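PDB 4XWT: DR2417 from Deinococcus radiodurans, which probably acts as a metal-dependent 5'-3' exonuclease, and possibly also an endonuclease, that matures ribosomal RNA and may take part in messenger RNA processing and decay. Local coordinates for residues A[174-179]-A[206-211]; A[263-268]-A[288-293]; A[271-276]-A[307-312]. All blocks are in the same frame, centred on the assembly; numbering follows the deposited sequence. Where two conformers were deposited one is given.

Overall arrangement
From the N terminus, contact 1 first closes the 26-residue excursion containing helix 192-201, bringing the zinc-binding loop 174-179 back to strand 205-209 in the metallo-beta-lactamase domain. It is complete before the beta-CASP contacts begin. There contact 2 closes the 19-residue excursion through helix 271-282, joining strand 265-269 to the loop 288-293, and contact 3 the 30-residue one from that helix to strand 306-310, so the segments alternate and the contacts cross. Their centres lie about 13 Å apart and they touch, since strands 265-269 and 306-310 are parallel neighbours and Met268 packs on Met273. Contact 1 remains separate, with nearest atoms about 12 Å from contact 3 and about 19 Å from contact 2.

Contact 1: A[174-179]-A[206-211]; sequences GDFKID and LISDST. With ZN (zinc ion), chain C; ZN (zinc ion), chain D.
Phe176 and Asp209 carry the tight part of this contact in the metallo-beta-lactamase active site. The backbone N of Phe176 donates a nearly straight bond (162°) to the anti lone pair of Asp209 OD2, 3.2 Å away. With CG anti to the backbone N (chi1 176°), the carboxylate of Asp209 reaches toward the zinc-binding loop. Asp209 CB lies 3.9 Å from Phe176 CD1. The ring edge takes Ser208 OG, a small neighbour that fits beside it. Gly174, whose positive phi suits glycine, sets its carbonyl O 3.5 Å from Asp209 CB. Beyond Phe176 the grip is lost: Lys177 leads away and pairs with Asp179 through NZ and OD2 (3.0 Å).

On the metal side, OD2 of Asp175 bridges both zinc ions, at 2.4 Å from the one in chain C and 2.2 Å from that in chain D; His84, His86, His153, Asp88, His89 and His403 complete the sites. Asp209 OD1 accepts from Thr211 N in an Asx turn and from Thr211 OG1, while OD2 also bonds His381 ND1. Held at both oxygens, Asp209 is kept close to the two-zinc site without binding either ion, consistent with its predicted role as proton donor.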
# COMPACT_ATOMS: atom_id res chain seq x y z
N GLY A 174 2.53 19.52 21.07
CA GLY A 174 3.51 18.94 20.19
C GLY A 174 3.08 17.51 19.88
O GLY A 174 1.92 17.15 20.08
N ASP A 175 4.01 16.71 19.36
CA ASP A 175 3.81 15.26 19.27
C ASP A 175 3.90 14.65 20.66
O ASP A 175 4.82 14.98 21.40
CB ASP A 175 4.87 14.61 18.38
CG ASP A 175 4.67 14.90 16.90
OD1 ASP A 175 4.12 15.98 16.56
OD2 ASP A 175 5.11 14.03 16.10
N PHE A 176 2.98 13.75 21.01
CA PHE A 176 3.09 13.10 22.31
C PHE A 176 2.37 11.78 22.48
O PHE A 176 1.39 11.49 21.82
CB PHE A 176 2.58 14.03 23.41
CG PHE A 176 1.08 14.02 23.58
CD1 PHE A 176 0.27 14.75 22.73
CD2 PHE A 176 0.48 13.32 24.63
CE1 PHE A 176 -1.10 14.78 22.90
CE2 PHE A 176 -0.91 13.34 24.81
CZ PHE A 176 -1.70 14.06 23.94
N LYS A 177 2.88 11.02 23.44
CA LYS A 177 2.12 10.01 24.15
C LYS A 177 2.30 10.29 25.63
O LYS A 177 3.13 11.11 26.02
CB LYS A 177 2.62 8.60 23.82
CG LYS A 177 4.09 8.46 24.16
CD LYS A 177 4.73 7.19 23.61
CE LYS A 177 4.17 5.94 24.28
NZ LYS A 177 5.09 4.79 24.07
N ILE A 178 1.53 9.60 26.46
CA ILE A 178 1.76 9.70 27.89
C ILE A 178 2.37 8.39 28.34
O ILE A 178 1.65 7.46 28.70
CB ILE A 178 0.47 9.97 28.67
CG1 ILE A 178 -0.22 11.23 28.14
CG2 ILE A 178 0.79 10.13 30.17
CD1 ILE A 178 -1.46 11.63 28.92
N ASP A 179 3.69 8.31 28.29
CA ASP A 179 4.42 7.11 28.68
C ASP A 179 4.94 7.26 30.11
O ASP A 179 5.79 8.11 30.38
CB ASP A 179 5.59 6.87 27.71
CG ASP A 179 6.11 5.43 27.75
OD1 ASP A 179 6.04 4.80 28.83
OD2 ASP A 179 6.58 4.93 26.71
N LEU A 206 -6.45 24.78 22.58
CA LEU A 206 -5.64 23.57 22.63
C LEU A 206 -5.33 23.11 21.20
O LEU A 206 -6.23 22.96 20.40
CB LEU A 206 -6.36 22.46 23.42
CG LEU A 206 -5.64 21.10 23.40
CD1 LEU A 206 -4.25 21.22 24.02
CD2 LEU A 206 -6.42 19.97 24.09
N ILE A 207 -4.05 22.87 20.90
CA ILE A 207 -3.68 22.21 19.64
C ILE A 207 -3.09 20.88 20.06
O ILE A 207 -2.11 20.84 20.81
CB ILE A 207 -2.65 23.04 18.81
CG1 ILE A 207 -3.12 24.50 18.69
CG2 ILE A 207 -2.45 22.40 17.43
CD1 ILE A 207 -2.15 25.43 17.97
N SER A 208 -3.66 19.78 19.56
CA SER A 208 -3.31 18.47 20.08
C SER A 208 -3.08 17.44 19.00
O SER A 208 -3.76 17.45 17.98
CB SER A 208 -4.41 17.98 21.02
OG SER A 208 -4.01 16.76 21.60
N ASP A 209 -2.15 16.53 19.28
CA ASP A 209 -1.69 15.50 18.35
C ASP A 209 -2.77 14.44 18.08
O ASP A 209 -3.14 13.72 19.00
CB ASP A 209 -0.43 14.87 18.94
CG ASP A 209 0.10 13.69 18.12
OD1 ASP A 209 -0.42 13.40 17.02
OD2 ASP A 209 1.07 13.07 18.59
N SER A 210 -3.23 14.32 16.84
CA SER A 210 -4.39 13.46 16.54
C SER A 210 -4.06 12.13 15.88
O SER A 210 -4.97 11.38 15.49
CB SER A 210 -5.37 14.19 15.62
OG SER A 210 -5.69 15.46 16.15
N THR A 211 -2.78 11.83 15.76
CA THR A 211 -2.30 10.69 14.98
C THR A 211 -3.09 9.42 15.29
O THR A 211 -3.56 8.72 14.38
CB THR A 211 -0.81 10.41 15.24
OG1 THR A 211 -0.02 11.57 14.93
CG2 THR A 211 -0.33 9.24 14.38
ZN ZN C . 7.32 13.06 15.99
ZN ZN D . 5.20 14.49 13.93

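Contact 2: A[263-268]-A[288-293]; sequences GRRVVM and PPEPFL
Arg265 and Leu293 meet where the edge strand 265-269 of the parallel beta-CASP sheet is covered by the loop 288-293. The guanidinium of Arg265 is layered between two unlike partners: Leu293 CD1 lies over the centre of one face, while Glu290 OE2 sits above the opposite face toward its rim. Arginine suits this place because its planar charged end offers faces to a leucine and a carboxylate and edge N-H groups to a carbonyl and a water. The Arg265 and Glu290 side chains cross at about a right angle, yet their planar ends are only 20° from parallel. Glu290 OE2 is 3.5 Å from Arg265 NE in a salt bridge; the oxygen lies well out of the guanidinium plane, so the attraction is electrostatic and not a directed hydrogen bond. Glu290 OE1 turns to His260 ND1. Bends at chi2 and chi3 fold the long arginine chain back, so that the edge of its guanidinium faces the loop and NH2 donates to Pro291 O at 3.0 Å.

Toward the other end, Phe292 lies alongside Val266, with Val266 CG1 4.0 Å from Phe292 CE1 and Val266 O near the ring plane at its edge. Met268 crosses the ring obliquely in a Met-aromatic contact: its SD is 5.0 Å from the Phe292 centroid, and a bent chi3 (-76°) brings CE to within 3.8 Å of Phe292 CE1. The flexible, polarisable thioether suits such a ring. Between these clusters Leu293 N donates to Val266 O at 2.8 Å, and a water links Met268 N to Leu293 O. A second water, in the guanidinium plane, accepts from Arg265 NE and Val266 N and donates to Pro291 O.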
# COMPACT_ATOMS: atom_id res chain seq x y z
N GLY A 263 24.16 -10.80 27.33
CA GLY A 263 25.49 -11.19 26.88
C GLY A 263 25.71 -11.06 25.38
O GLY A 263 26.48 -11.83 24.79
N ARG A 264 25.04 -10.10 24.76
CA ARG A 264 25.20 -9.88 23.33
C ARG A 264 25.87 -8.53 23.03
O ARG A 264 25.52 -7.51 23.63
CB ARG A 264 23.83 -9.94 22.65
CG ARG A 264 23.23 -11.33 22.59
CD ARG A 264 21.95 -11.32 21.77
NE ARG A 264 21.29 -12.62 21.85
CZ ARG A 264 21.33 -13.54 20.89
NH1 ARG A 264 21.95 -13.29 19.74
NH2 ARG A 264 20.71 -14.69 21.08
N ARG A 265 26.83 -8.53 22.11
CA ARG A 265 27.44 -7.29 21.62
C ARG A 265 26.66 -6.71 20.45
O ARG A 265 26.01 -7.46 19.70
CB ARG A 265 28.89 -7.51 21.19
CG ARG A 265 29.77 -8.10 22.26
CD ARG A 265 29.83 -7.19 23.46
NE ARG A 265 30.32 -5.86 23.13
CZ ARG A 265 31.61 -5.51 23.12
NH1 ARG A 265 32.54 -6.41 23.40
NH2 ARG A 265 31.96 -4.27 22.81
N VAL A 266 26.71 -5.40 20.29
CA VAL A 266 25.87 -4.74 19.31
C VAL A 266 26.65 -4.14 18.12
O VAL A 266 27.68 -3.48 18.29
CB VAL A 266 25.04 -3.65 19.98
CG1 VAL A 266 24.07 -3.01 18.99
CG2 VAL A 266 24.27 -4.25 21.16
N VAL A 267 26.16 -4.43 16.93
CA VAL A 267 26.59 -3.77 15.71
C VAL A 267 25.48 -2.87 15.22
O VAL A 267 24.33 -3.32 15.04
CB VAL A 267 26.94 -4.77 14.59
CG1 VAL A 267 27.40 -4.03 13.33
CG2 VAL A 267 28.02 -5.71 15.04
N MET A 268 25.79 -1.61 14.99
CA MET A 268 24.78 -0.75 14.41
C MET A 268 25.14 -0.52 12.96
O MET A 268 26.28 -0.21 12.65
CB MET A 268 24.68 0.57 15.16
CG MET A 268 23.60 1.47 14.62
SD MET A 268 23.39 2.95 15.62
CE MET A 268 22.48 2.29 17.05
N PRO A 288 25.88 3.72 25.40
CA PRO A 288 26.12 2.29 25.23
C PRO A 288 26.91 1.72 26.40
O PRO A 288 27.98 2.23 26.70
CB PRO A 288 26.92 2.20 23.92
CG PRO A 288 26.78 3.56 23.29
CD PRO A 288 26.62 4.52 24.41
N PRO A 289 26.37 0.69 27.06
CA PRO A 289 27.09 0.02 28.15
C PRO A 289 28.39 -0.60 27.65
O PRO A 289 29.37 -0.63 28.38
CB PRO A 289 26.10 -1.04 28.64
CG PRO A 289 25.10 -1.22 27.52
CD PRO A 289 25.04 0.10 26.81
N GLU A 290 28.40 -1.08 26.41
CA GLU A 290 29.62 -1.54 25.77
C GLU A 290 29.73 -0.90 24.39
O GLU A 290 28.71 -0.61 23.77
CB GLU A 290 29.66 -3.06 25.64
CG GLU A 290 29.10 -3.80 26.84
CD GLU A 290 29.27 -5.29 26.72
OE1 GLU A 290 28.26 -6.02 26.73
OE2 GLU A 290 30.43 -5.74 26.61
N PRO A 291 30.96 -0.66 23.92
CA PRO A 291 31.22 -0.12 22.58
C PRO A 291 30.49 -0.89 21.47
O PRO A 291 30.36 -2.12 21.54
CB PRO A 291 32.73 -0.28 22.45
CG PRO A 291 33.24 -0.12 23.87
CD PRO A 291 32.17 -0.69 24.76
N PHE A 292 29.99 -0.17 20.47
CA PHE A 292 29.49 -0.79 19.25
C PHE A 292 30.63 -1.55 18.60
O PHE A 292 31.79 -1.13 18.68
CB PHE A 292 28.92 0.25 18.29
CG PHE A 292 27.64 0.89 18.77
CD1 PHE A 292 26.43 0.22 18.66
CD2 PHE A 292 27.64 2.16 19.32
CE1 PHE A 292 25.25 0.80 19.10
CE2 PHE A 292 26.46 2.74 19.76
CZ PHE A 292 25.26 2.05 19.64
N LEU A 293 30.32 -2.66 17.95
CA LEU A 293 31.32 -3.42 17.21
C LEU A 293 31.08 -3.34 15.71
O LEU A 293 30.00 -2.98 15.28
CB LEU A 293 31.33 -4.89 17.66
CG LEU A 293 31.87 -5.24 19.05
CD1 LEU A 293 31.96 -6.75 19.27
CD2 LEU A 293 33.23 -4.62 19.27
O HOH W 1 28.24 -4.11 22.05
O HOH W 2 28.40 -0.77 14.95

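Contact 3: A[271-276]-A[307-312]; sequences RSMIKY and LFVCTG
Met273 and Thr311 meet where the first turn of helix 271-282 packs over the end of strand 306-310, within the beta-alpha-beta crossover that joins two parallel neighbours of the beta-CASP sheet. Met273 CB starts the contact 3.8 Å from the methyl CG2 of Thr311. That methyl also lies 3.8 Å from Met273 N, so the branched threonine gives the helix backbone an apolar surface. Next, Met273 CG packs 3.8 Å from Met268 SD on the adjoining strand. With chi1 (-171°) and chi2 (174°) both extended, the side chain reaches straight from helix to sheet, crossing Val309 at about a right angle and setting Met273 SD 3.4 Å from Val309 CG1. A bend at chi3 (-76°) then turns the tip along the strand, where Met273 CE rests 3.5 Å from Cys310 O. This carbonyl has its hydrogen bond from Thr243 OG1 and meets the Met273 methyl on this side. The Met273 side chain lies about 7 Å from that of Phe245, which binds UMP.

An unbranched, flexible methionine can thread between the beta-branched Val309 and Thr311, and Ile252 adds to the same core. Between these two segments the helix is therefore seated by van der Waals contact, directionless and without hydrogen bonds.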
# COMPACT_ATOMS: atom_id res chain seq x y z
N ARG A 271 23.23 4.24 7.68
CA ARG A 271 23.65 5.64 7.88
C ARG A 271 22.67 6.43 8.73
O ARG A 271 23.06 7.09 9.69
CB ARG A 271 23.84 6.35 6.53
CG ARG A 271 24.03 7.87 6.65
CD ARG A 271 24.98 8.40 5.59
NE ARG A 271 26.35 8.49 6.09
CZ ARG A 271 27.44 8.28 5.35
NH1 ARG A 271 28.64 8.38 5.91
NH2 ARG A 271 27.33 7.96 4.07
N SER A 272 21.39 6.35 8.37
CA SER A 272 20.35 7.08 9.07
C SER A 272 20.33 6.79 10.57
O SER A 272 20.21 7.71 11.39
CB SER A 272 18.99 6.77 8.46
OG SER A 272 17.99 7.56 9.06
N MET A 273 20.47 5.52 10.94
CA MET A 273 20.43 5.20 12.37
C MET A 273 21.73 5.62 13.06
O MET A 273 21.69 6.10 14.19
CB MET A 273 20.20 3.71 12.58
CG MET A 273 19.94 3.35 14.03
SD MET A 273 19.50 1.61 14.11
CE MET A 273 17.81 1.61 13.51
N ILE A 274 22.85 5.44 12.39
CA ILE A 274 24.13 5.92 12.90
C ILE A 274 24.12 7.45 13.12
O ILE A 274 24.68 7.95 14.10
CB ILE A 274 25.27 5.54 11.97
CG1 ILE A 274 25.33 4.01 11.87
CG2 ILE A 274 26.60 6.10 12.44
CD1 ILE A 274 26.36 3.49 10.91
N LYS A 275 23.45 8.17 12.23
CA LYS A 275 23.30 9.61 12.36
C LYS A 275 22.51 10.01 13.61
O LYS A 275 22.94 10.87 14.38
CB LYS A 275 22.63 10.18 11.12
CG LYS A 275 22.27 11.63 11.22
CD LYS A 275 21.31 12.04 10.12
CE LYS A 275 19.90 11.53 10.36
NZ LYS A 275 18.99 12.08 9.32
N TYR A 276 21.36 9.38 13.83
CA TYR A 276 20.60 9.69 15.03
C TYR A 276 21.35 9.25 16.29
O TYR A 276 21.29 9.92 17.32
CB TYR A 276 19.21 9.04 15.00
CG TYR A 276 18.24 9.77 14.11
CD1 TYR A 276 17.64 10.96 14.51
CD2 TYR A 276 17.94 9.27 12.86
CE1 TYR A 276 16.76 11.63 13.67
CE2 TYR A 276 17.07 9.93 12.02
CZ TYR A 276 16.49 11.10 12.42
OH TYR A 276 15.62 11.70 11.53
N LEU A 307 24.06 -9.29 18.13
CA LEU A 307 22.84 -8.54 17.86
C LEU A 307 23.12 -7.38 16.90
O LEU A 307 23.98 -6.53 17.16
CB LEU A 307 22.22 -8.02 19.16
CG LEU A 307 20.75 -7.60 19.10
CD1 LEU A 307 20.10 -7.76 20.46
CD2 LEU A 307 20.63 -6.16 18.67
N PHE A 308 22.40 -7.36 15.78
CA PHE A 308 22.46 -6.24 14.85
C PHE A 308 21.25 -5.37 15.02
O PHE A 308 20.12 -5.85 15.02
CB PHE A 308 22.51 -6.70 13.40
CG PHE A 308 23.80 -7.30 13.00
CD1 PHE A 308 24.10 -8.60 13.33
CD2 PHE A 308 24.70 -6.57 12.24
CE1 PHE A 308 25.30 -9.17 12.93
CE2 PHE A 308 25.90 -7.12 11.86
CZ PHE A 308 26.20 -8.43 12.20
N VAL A 309 21.51 -4.07 15.17
CA VAL A 309 20.47 -3.06 15.11
C VAL A 309 20.67 -2.30 13.81
O VAL A 309 21.73 -1.73 13.59
CB VAL A 309 20.55 -2.12 16.31
CG1 VAL A 309 19.51 -1.04 16.20
CG2 VAL A 309 20.34 -2.91 17.59
N CYS A 310 19.65 -2.28 12.95
CA CYS A 310 19.84 -1.66 11.65
C CYS A 310 18.60 -1.06 11.03
O CYS A 310 17.48 -1.24 11.50
CB CYS A 310 20.42 -2.69 10.69
SG CYS A 310 19.32 -4.09 10.44
N THR A 311 18.83 -0.36 9.92
CA THR A 311 17.78 0.32 9.19
C THR A 311 17.02 -0.66 8.31
O THR A 311 17.45 -1.80 8.13
CB THR A 311 18.36 1.44 8.30
OG1 THR A 311 19.37 0.88 7.45
CG2 THR A 311 18.99 2.55 9.14
N GLY A 312 15.92 -0.19 7.74
CA GLY A 312 15.19 -0.94 6.75
C GLY A 312 13.85 -1.49 7.21
O GLY A 312 13.31 -2.39 6.58